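Local structure of glycoside hydrolase, GH17 family (6FCG) at residues 42-46 with 344-348; 73-77 with 395-399; 245-250 with 315-321. The protein probably hydrolyses internal beta-1,3-glucosidic bonds of laminarin, as an endo-acting laminarinase of a marine bacterium. All blocks are in the same frame, centred on the assembly; numbering follows the deposited sequence.

Overall arrangement
All three contacts are partly buried, but at different depths: contact 1 has its centre about 13 Å from the centre of the chain, against about 19 Å for contact 3 and 21 Å for contact 2. Contacts 1 and 3 lie on opposite sides of that centre, and no two of the three touch. Both flank helix 326-342: the loop 315-321 leads into it from strand 301-305, while 344-348 leaves it and pairs with that strand. Contact 2 instead joins helix 68-80 to the C-terminal region. Chemistry follows place: one hydroxyl grip on a tight turn beside the sheet, charged groups over aliphatic packing further out, and stacked aromatic rings between helix 244-250 and a loop in contact 3.

Contact 1 (42-46 with 344-348); sequences DILGN and NMSCF
Ser346 grips the backbone of Gly45 through its hydroxyl: Gly45 N donates to Ser346 OG over 3.0 Å, with an N-H...O angle of 164°, close to straight. The reach follows from a CB that points toward 42-46 and an OG held anti to its own carbonyl carbon (chi1 -74°). Beside this bond, Leu44 CD2 lies 3.6 Å from Ser346 OG. The same methyl goes on to the Phe348 ring, meeting CZ at 4.1 Å near the ring plane, which is an edge contact rather than a face contact. The two backbones come nearest at Gly45, its CA 3.9 Å from Met345 CA; this glycine has a positive phi in the type II turn from Ile43 to Asn46. Asn344, just past helix 326-342 and closing it in a Schellman motif, lays its CB 3.5 Å from Gly45 O. Ser346 and Phe348 also form backbone hydrogen bonds with Ile303, and Phe348 O accepts from Ser53 OG, placing 344-348 between the first and last strands of the sheet. The contact is thus uncharged: a hydroxyl satisfies the Gly45 amide, and close backbone approach and apolar packing do the rest.

Contact 2 (73-77 with 395-399); sequences EDMKI and LTRGG
Glu73 and Gly398 make the clearest polar link between helix 68-80 and the segment 395-399. Gly398 N donates to Glu73 OE1 at 3.2 Å with an N-H...O angle of 166°, approaching from above the carboxylate, 44° out of its plane. The glutamate gets there by staying extended beyond CG (chi2 175°), and its OE1 also takes a salt bridge from Arg58 NH2. With an alanine here, Gly398 N would probably lose this acceptor and Arg58 a carboxylate partner. Another partner of Arg58 is Asp74, whose OD1 pairs with Arg58 NH1 and whose OD2 accepts from Tyr54 OH. Asp74 OD1 also forms a salt bridge with Arg397 NH1, at the edge of the guanidinium, though the modelled place of that nitrogen is uncertain. Arg397 is held independently: its NE donates to Val375 O, and Phe353 makes a cation-pi contact with it. Next to the charged groups the packing is aliphatic. The forked end of Leu395 packs on the helix, CD2 lying 3.9 Å from Lys76 CB while CD1 lies 4.2 Å from Ile77 CG1; Ile77 CD1 then continues to Arg397 CB at 4.2 Å. Gly398 and Gly399, both with positive phi, have backbone angles that fit a type I' turn between the short antiparallel strands 396-397 and 400-401. This is consistent with a short, weakly bonded two-residue hairpin docked on helix 68-80, the helix of the beta-alpha-beta crossover between strands 50-53 and 83-87 of the TIM barrel.

Contact 3 (245-250 with 315-321); sequences MHDTHY and YYGAKGS
Tyr316 inserts its ring among the side chains of helix 244-250. Met245 CE sits over one face, 3.7 Å from the ring centroid and almost on the normal, a CH-pi contact. His246 comes edge-on to Tyr316 in an offset edge-to-face pair, the ring planes at 83° and the centroids 5.1 Å apart. Tyr250 meets the phenol with its own edge, CE2 lying 3.3 Å from Tyr316 OH. Next to this group, His249 and Tyr315 form an offset stack with centroids 3.9 Å apart and planes only 9° from parallel, and Tyr315 CB also rests over the imidazole face. At the other end of the contact, Ser321 OG donates to Thr248 OG1 at 2.8 Å. Thr248 passes a hydrogen bond on to Met245 O, 2.6 Å from its OG1, because chi1 of 65° sets that oxygen between its own backbone N and carbonyl carbon. Further out, Ser321 N bonds to Tyr315 O across the loop, Trp255 NE1 donates to Ser321 O, and Thr324 OG1 is bonded to Tyr316 O; Trp308 packs against Met245. The loop is therefore probably held largely by ring and methyl packing, with the chain Ser321 OG to Thr248 OG1 to Met245 O adding a directional tie at one end.

Contact 1 (42-46 with 344-348)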
loop_
_atom_site.group_PDB
_atom_site.type_symbol
_atom_site.label_atom_id
_atom_site.label_comp_id
_atom_site.label_asym_id
_atom_site.label_seq_id
_atom_site.Cartn_x
_atom_site.Cartn_y
_atom_site.Cartn_z
ATOM N N ASP A 42 19.816 51.084 -9.217
ATOM C CA ASP A 42 18.776 51.547 -10.153
ATOM C C ASP A 42 17.902 50.403 -10.664
ATOM O O ASP A 42 16.737 50.591 -10.958
ATOM C CB ASP A 42 19.406 52.247 -11.381
ATOM C CG ASP A 42 20.334 53.416 -11.015
ATOM O OD1 ASP A 42 19.936 54.266 -10.171
ATOM O OD2 ASP A 42 21.448 53.502 -11.618
ATOM N N ILE A 43 18.509 49.238 -10.834
ATOM C CA ILE A 43 17.894 48.100 -11.518
ATOM C C ILE A 43 17.005 47.245 -10.603
ATOM O O ILE A 43 15.897 46.842 -10.975
ATOM C CB ILE A 43 19.007 47.206 -12.109
ATOM C CG1 ILE A 43 19.642 47.927 -13.282
ATOM C CG2 ILE A 43 18.460 45.851 -12.567
ATOM C CD1 ILE A 43 20.913 47.268 -13.762
ATOM N N LEU A 44 17.526 46.925 -9.422
ATOM C CA LEU A 44 16.840 46.011 -8.552
ATOM C C LEU A 44 15.603 46.689 -7.981
ATOM O O LEU A 44 15.662 47.827 -7.508
ATOM C CB LEU A 44 17.761 45.503 -7.453
ATOM C CG LEU A 44 18.970 44.678 -7.921
ATOM C CD1 LEU A 44 19.866 44.338 -6.737
ATOM C CD2 LEU A 44 18.554 43.421 -8.642
ATOM N N GLY A 45 14.467 45.990 -8.049
ATOM C CA GLY A 45 13.192 46.524 -7.547
ATOM C C GLY A 45 12.465 47.448 -8.499
ATOM O O GLY A 45 11.496 48.087 -8.117
ATOM N N ASN A 46 12.953 47.518 -9.729
ATOM C CA ASN A 46 12.451 48.418 -10.717
ATOM C C ASN A 46 11.834 47.554 -11.781
ATOM O O ASN A 46 12.548 46.818 -12.450
ATOM C CB ASN A 46 13.612 49.240 -11.281
ATOM C CG ASN A 46 13.177 50.262 -12.353
ATOM O OD1 ASN A 46 12.147 50.125 -13.043
ATOM N ND2 ASN A 46 13.999 51.280 -12.509
ATOM N N ASN A 344 8.275 46.609 -4.913
ATOM C CA ASN A 344 9.589 47.016 -5.463
ATOM C C ASN A 344 10.733 46.025 -5.150
ATOM O O ASN A 344 11.778 46.386 -4.629
ATOM C CB ASN A 344 9.928 48.477 -5.064
ATOM C CG ASN A 344 8.891 49.516 -5.588
ATOM O OD1 ASN A 344 8.702 49.823 -6.815
ATOM N ND2 ASN A 344 8.222 50.102 -4.623
ATOM N N MET A 345 10.482 44.762 -5.475
ATOM C CA MET A 345 11.492 43.719 -5.438
ATOM C C MET A 345 11.717 43.197 -6.858
ATOM O O MET A 345 10.789 43.068 -7.639
ATOM C CB MET A 345 11.045 42.560 -4.527
ATOM C CG MET A 345 10.846 42.925 -3.064
ATOM S SD MET A 345 10.091 41.641 -2.027
ATOM C CE MET A 345 10.675 42.303 -0.479
ATOM N N SER A 346 12.966 42.943 -7.198
ATOM C CA SER A 346 13.308 42.041 -8.264
ATOM C C SER A 346 12.937 40.595 -7.899
ATOM O O SER A 346 12.952 40.182 -6.731
ATOM C CB SER A 346 14.802 42.169 -8.610
ATOM O OG SER A 346 15.063 43.381 -9.313
ATOM N N CYS A 347 12.560 39.839 -8.908
ATOM C CA CYS A 347 12.376 38.430 -8.763
ATOM C C CYS A 347 13.099 37.716 -9.901
ATOM O O CYS A 347 12.646 37.764 -11.044
ATOM C CB CYS A 347 10.893 38.054 -8.784
ATOM S SG CYS A 347 10.694 36.262 -8.605
ATOM N N PHE A 348 14.179 37.009 -9.563
ATOM C CA PHE A 348 14.925 36.223 -10.533
ATOM C C PHE A 348 14.198 34.898 -10.654
ATOM O O PHE A 348 14.625 33.894 -10.108
ATOM C CB PHE A 348 16.369 36.054 -10.079
ATOM C CG PHE A 348 17.178 37.340 -10.130
ATOM C CD1 PHE A 348 17.086 38.290 -9.119
ATOM C CD2 PHE A 348 18.019 37.602 -11.204
ATOM C CE1 PHE A 348 17.813 39.458 -9.191
ATOM C CE2 PHE A 348 18.753 38.757 -11.267
ATOM C CZ PHE A 348 18.660 39.693 -10.257
#

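Contact 2 (73-77 with 395-399)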
loop_
_atom_site.group_PDB
_atom_site.type_symbol
_atom_site.label_atom_id
_atom_site.label_comp_id
_atom_site.label_asym_id
_atom_site.label_seq_id
_atom_site.Cartn_x
_atom_site.Cartn_y
_atom_site.Cartn_z
ATOM N N GLU A 73 20.786 33.358 -29.202
ATOM C CA GLU A 73 19.391 32.982 -29.431
ATOM C C GLU A 73 18.543 33.228 -28.162
ATOM O O GLU A 73 17.521 33.916 -28.216
ATOM C CB GLU A 73 19.284 31.526 -29.885
ATOM C CG GLU A 73 19.766 31.241 -31.304
ATOM C CD GLU A 73 19.764 29.758 -31.690
ATOM O OE1 GLU A 73 19.907 28.876 -30.812
ATOM O OE2 GLU A 73 19.586 29.456 -32.893
ATOM N N ASP A 74 19.019 32.733 -27.015
ATOM C CA ASP A 74 18.299 32.882 -25.737
ATOM C C ASP A 74 18.178 34.320 -25.306
ATOM O O ASP A 74 17.115 34.775 -24.877
ATOM C CB ASP A 74 18.980 32.084 -24.615
ATOM C CG ASP A 74 18.912 30.596 -24.828
ATOM O OD1 ASP A 74 18.251 30.157 -25.794
ATOM O OD2 ASP A 74 19.539 29.824 -24.066
ATOM N N MET A 75 19.281 35.036 -25.413
ATOM C CA MET A 75 19.294 36.431 -25.034
ATOM C C MET A 75 18.284 37.222 -25.841
ATOM O O MET A 75 17.589 38.073 -25.274
ATOM C CB MET A 75 20.687 37.040 -25.206
ATOM C CG MET A 75 21.793 36.517 -24.300
ATOM S SD MET A 75 21.483 36.538 -22.536
ATOM C CE MET A 75 20.868 34.853 -22.272
ATOM N N LYS A 76 18.201 36.956 -27.148
ATOM C CA LYS A 76 17.252 37.676 -27.995
ATOM C C LYS A 76 15.819 37.394 -27.548
ATOM O O LYS A 76 15.029 38.334 -27.414
ATOM C CB LYS A 76 17.429 37.363 -29.481
ATOM C CG LYS A 76 18.756 37.825 -30.087
ATOM C CD LYS A 76 18.700 37.991 -31.605
ATOM C CE LYS A 76 20.051 37.839 -32.296
ATOM N NZ LYS A 76 20.149 36.695 -33.228
ATOM N N ILE A 77 15.512 36.118 -27.282
ATOM C CA ILE A 77 14.211 35.700 -26.762
ATOM C C ILE A 77 13.854 36.386 -25.432
ATOM O O ILE A 77 12.722 36.882 -25.248
ATOM C CB ILE A 77 14.146 34.167 -26.586
ATOM C CG1 ILE A 77 14.157 33.474 -27.931
ATOM C CG2 ILE A 77 12.893 33.739 -25.806
ATOM C CD1 ILE A 77 14.638 32.049 -27.879
ATOM N N LEU A 395 12.302 34.955 -34.312
ATOM C CA LEU A 395 13.272 34.393 -33.378
ATOM C C LEU A 395 13.183 32.903 -33.378
ATOM O O LEU A 395 12.133 32.319 -33.624
ATOM C CB LEU A 395 13.023 34.944 -31.975
ATOM C CG LEU A 395 13.357 36.449 -31.775
ATOM C CD1 LEU A 395 13.100 36.754 -30.300
ATOM C CD2 LEU A 395 14.736 36.933 -32.220
ATOM N N THR A 396 14.289 32.296 -33.019
ATOM C CA THR A 396 14.517 30.880 -33.194
ATOM C C THR A 396 15.268 30.341 -31.961
ATOM O O THR A 396 16.059 31.065 -31.374
ATOM C CB THR A 396 15.303 30.724 -34.533
ATOM O OG1 THR A 396 14.500 30.049 -35.480
ATOM C CG2 THR A 396 16.707 30.017 -34.428
ATOM N N ARG A 397 15.004 29.098 -31.567
ATOM C CA ARG A 397 15.919 28.346 -30.687
ATOM C C ARG A 397 16.266 27.007 -31.329
ATOM O O ARG A 397 15.393 26.188 -31.554
ATOM C CB ARG A 397 15.337 28.148 -29.264
ATOM C CG ARG A 397 16.374 27.817 -28.188
ATOM C CD ARG A 397 15.730 27.710 -26.829
ATOM N NE ARG A 397 16.197 26.734 -25.836
ATOM C CZ ARG A 397 17.124 26.874 -24.904
ATOM N NH1 ARG A 397 17.883 27.930 -24.835
ATOM N NH2 ARG A 397 17.327 25.907 -24.038
ATOM N N GLY A 398 17.544 26.821 -31.658
ATOM C CA GLY A 398 18.067 25.574 -32.257
ATOM C C GLY A 398 17.445 25.230 -33.600
ATOM O O GLY A 398 17.228 24.071 -33.888
ATOM N N GLY A 399 17.085 26.242 -34.386
ATOM C CA GLY A 399 16.275 26.053 -35.583
ATOM C C GLY A 399 14.750 26.136 -35.457
ATOM O O GLY A 399 14.073 26.346 -36.457
#

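Contact 3 (245-250 with 315-321)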
loop_
_atom_site.group_PDB
_atom_site.type_symbol
_atom_site.label_atom_id
_atom_site.label_comp_id
_atom_site.label_asym_id
_atom_site.label_seq_id
_atom_site.Cartn_x
_atom_site.Cartn_y
_atom_site.Cartn_z
ATOM N N MET A 245 5.984 25.621 -4.073
ATOM C CA MET A 245 5.747 24.397 -4.853
ATOM C C MET A 245 6.289 23.182 -4.123
ATOM O O MET A 245 5.611 22.194 -3.956
ATOM C CB MET A 245 6.371 24.469 -6.238
ATOM C CG MET A 245 5.902 23.348 -7.161
ATOM S SD MET A 245 7.221 22.556 -8.095
ATOM C CE MET A 245 8.216 21.794 -6.834
ATOM N N HIS A 246 7.527 23.280 -3.663
ATOM C CA HIS A 246 8.128 22.199 -2.896
ATOM C C HIS A 246 7.391 21.926 -1.603
ATOM O O HIS A 246 7.261 20.781 -1.217
ATOM C CB HIS A 246 9.606 22.489 -2.631
ATOM C CG HIS A 246 10.447 22.337 -3.851
ATOM N ND1 HIS A 246 11.063 23.396 -4.482
ATOM C CD2 HIS A 246 10.726 21.246 -4.594
ATOM C CE1 HIS A 246 11.717 22.956 -5.543
ATOM N NE2 HIS A 246 11.528 21.653 -5.630
ATOM N N ASP A 247 6.947 22.979 -0.928
ATOM C CA ASP A 247 6.247 22.816 0.316
ATOM C C ASP A 247 4.847 22.231 0.158
ATOM O O ASP A 247 4.336 21.652 1.112
ATOM C CB ASP A 247 6.266 24.118 1.137
ATOM C CG ASP A 247 7.636 24.399 1.766
ATOM O OD1 ASP A 247 8.478 23.481 1.832
ATOM O OD2 ASP A 247 7.875 25.530 2.239
ATOM N N THR A 248 4.261 22.239 -1.038
ATOM C CA THR A 248 3.035 21.427 -1.265
ATOM C C THR A 248 3.207 19.927 -0.902
ATOM O O THR A 248 2.207 19.221 -0.679
ATOM C CB THR A 248 2.497 21.455 -2.697
ATOM O OG1 THR A 248 3.434 20.848 -3.601
ATOM C CG2 THR A 248 2.187 22.858 -3.111
ATOM N N HIS A 249 4.461 19.458 -0.846
ATOM C CA HIS A 249 4.769 18.164 -0.253
ATOM C C HIS A 249 5.383 18.239 1.157
ATOM O O HIS A 249 4.908 17.569 2.061
ATOM C CB HIS A 249 5.714 17.433 -1.156
ATOM C CG HIS A 249 6.077 16.081 -0.652
ATOM N ND1 HIS A 249 7.249 15.835 0.032
ATOM C CD2 HIS A 249 5.425 14.898 -0.727
ATOM C CE1 HIS A 249 7.308 14.551 0.346
ATOM N NE2 HIS A 249 6.217 13.962 -0.108
ATOM N N TYR A 250 6.452 19.018 1.334
ATOM C CA TYR A 250 7.232 19.040 2.590
ATOM C C TYR A 250 6.589 19.805 3.746
ATOM O O TYR A 250 6.988 19.610 4.887
ATOM C CB TYR A 250 8.663 19.581 2.375
ATOM C CG TYR A 250 9.524 18.626 1.660
ATOM C CD1 TYR A 250 10.171 17.601 2.343
ATOM C CD2 TYR A 250 9.659 18.687 0.272
ATOM C CE1 TYR A 250 10.948 16.667 1.659
ATOM C CE2 TYR A 250 10.445 17.772 -0.415
ATOM C CZ TYR A 250 11.063 16.756 0.272
ATOM O OH TYR A 250 11.838 15.879 -0.419
ATOM N N TYR A 315 6.872 13.657 -6.267
ATOM C CA TYR A 315 6.017 14.193 -5.221
ATOM C C TYR A 315 5.059 15.312 -5.595
ATOM O O TYR A 315 4.061 15.493 -4.897
ATOM C CB TYR A 315 6.847 14.772 -4.089
ATOM C CG TYR A 315 7.754 13.822 -3.375
ATOM C CD1 TYR A 315 7.355 12.518 -3.055
ATOM C CD2 TYR A 315 9.040 14.245 -2.961
ATOM C CE1 TYR A 315 8.228 11.660 -2.367
ATOM C CE2 TYR A 315 9.916 13.397 -2.273
ATOM C CZ TYR A 315 9.505 12.116 -1.977
ATOM O OH TYR A 315 10.351 11.302 -1.315
ATOM N N TYR A 316 5.347 16.057 -6.649
ATOM C CA TYR A 316 4.621 17.293 -6.923
ATOM C C TYR A 316 3.571 17.222 -8.058
ATOM O O TYR A 316 2.864 18.212 -8.291
ATOM C CB TYR A 316 5.627 18.391 -7.233
ATOM C CG TYR A 316 6.792 18.402 -6.277
ATOM C CD1 TYR A 316 6.624 18.822 -4.950
ATOM C CD2 TYR A 316 8.055 17.969 -6.683
ATOM C CE1 TYR A 316 7.685 18.828 -4.067
ATOM C CE2 TYR A 316 9.120 17.983 -5.818
ATOM C CZ TYR A 316 8.934 18.399 -4.508
ATOM O OH TYR A 316 10.020 18.396 -3.654
ATOM N N GLY A 317 3.454 16.068 -8.742
ATOM C CA GLY A 317 2.483 15.895 -9.834
ATOM C C GLY A 317 1.310 14.969 -9.511
ATOM O O GLY A 317 0.802 14.938 -8.383
ATOM N N ALA A 318 0.869 14.222 -10.513
ATOM C CA ALA A 318 -0.259 13.274 -10.364
ATOM C C ALA A 318 -0.072 12.223 -9.259
ATOM O O ALA A 318 -1.027 11.804 -8.654
ATOM C CB ALA A 318 -0.545 12.580 -11.707
ATOM N N LYS A 319 1.163 11.805 -8.998
ATOM C CA LYS A 319 1.441 10.780 -7.988
ATOM C C LYS A 319 1.677 11.360 -6.599
ATOM O O LYS A 319 2.079 10.635 -5.690
ATOM C CB LYS A 319 2.656 9.929 -8.393
ATOM C CG LYS A 319 2.632 9.342 -9.826
ATOM C CD LYS A 319 2.974 7.855 -9.816
ATOM C CE LYS A 319 4.458 7.573 -9.992
ATOM N NZ LYS A 319 4.662 6.165 -10.426
ATOM N N GLY A 320 1.436 12.660 -6.432
ATOM C CA GLY A 320 1.636 13.349 -5.153
ATOM C C GLY A 320 0.704 14.548 -5.035
ATOM O O GLY A 320 -0.503 14.399 -5.128
ATOM N N SER A 321 1.270 15.738 -4.868
ATOM C CA SER A 321 0.511 16.930 -4.437
ATOM C C SER A 321 -0.331 17.625 -5.495
ATOM O O SER A 321 -1.032 18.561 -5.166
ATOM C CB SER A 321 1.464 17.945 -3.840
ATOM O OG SER A 321 2.199 18.627 -4.848
#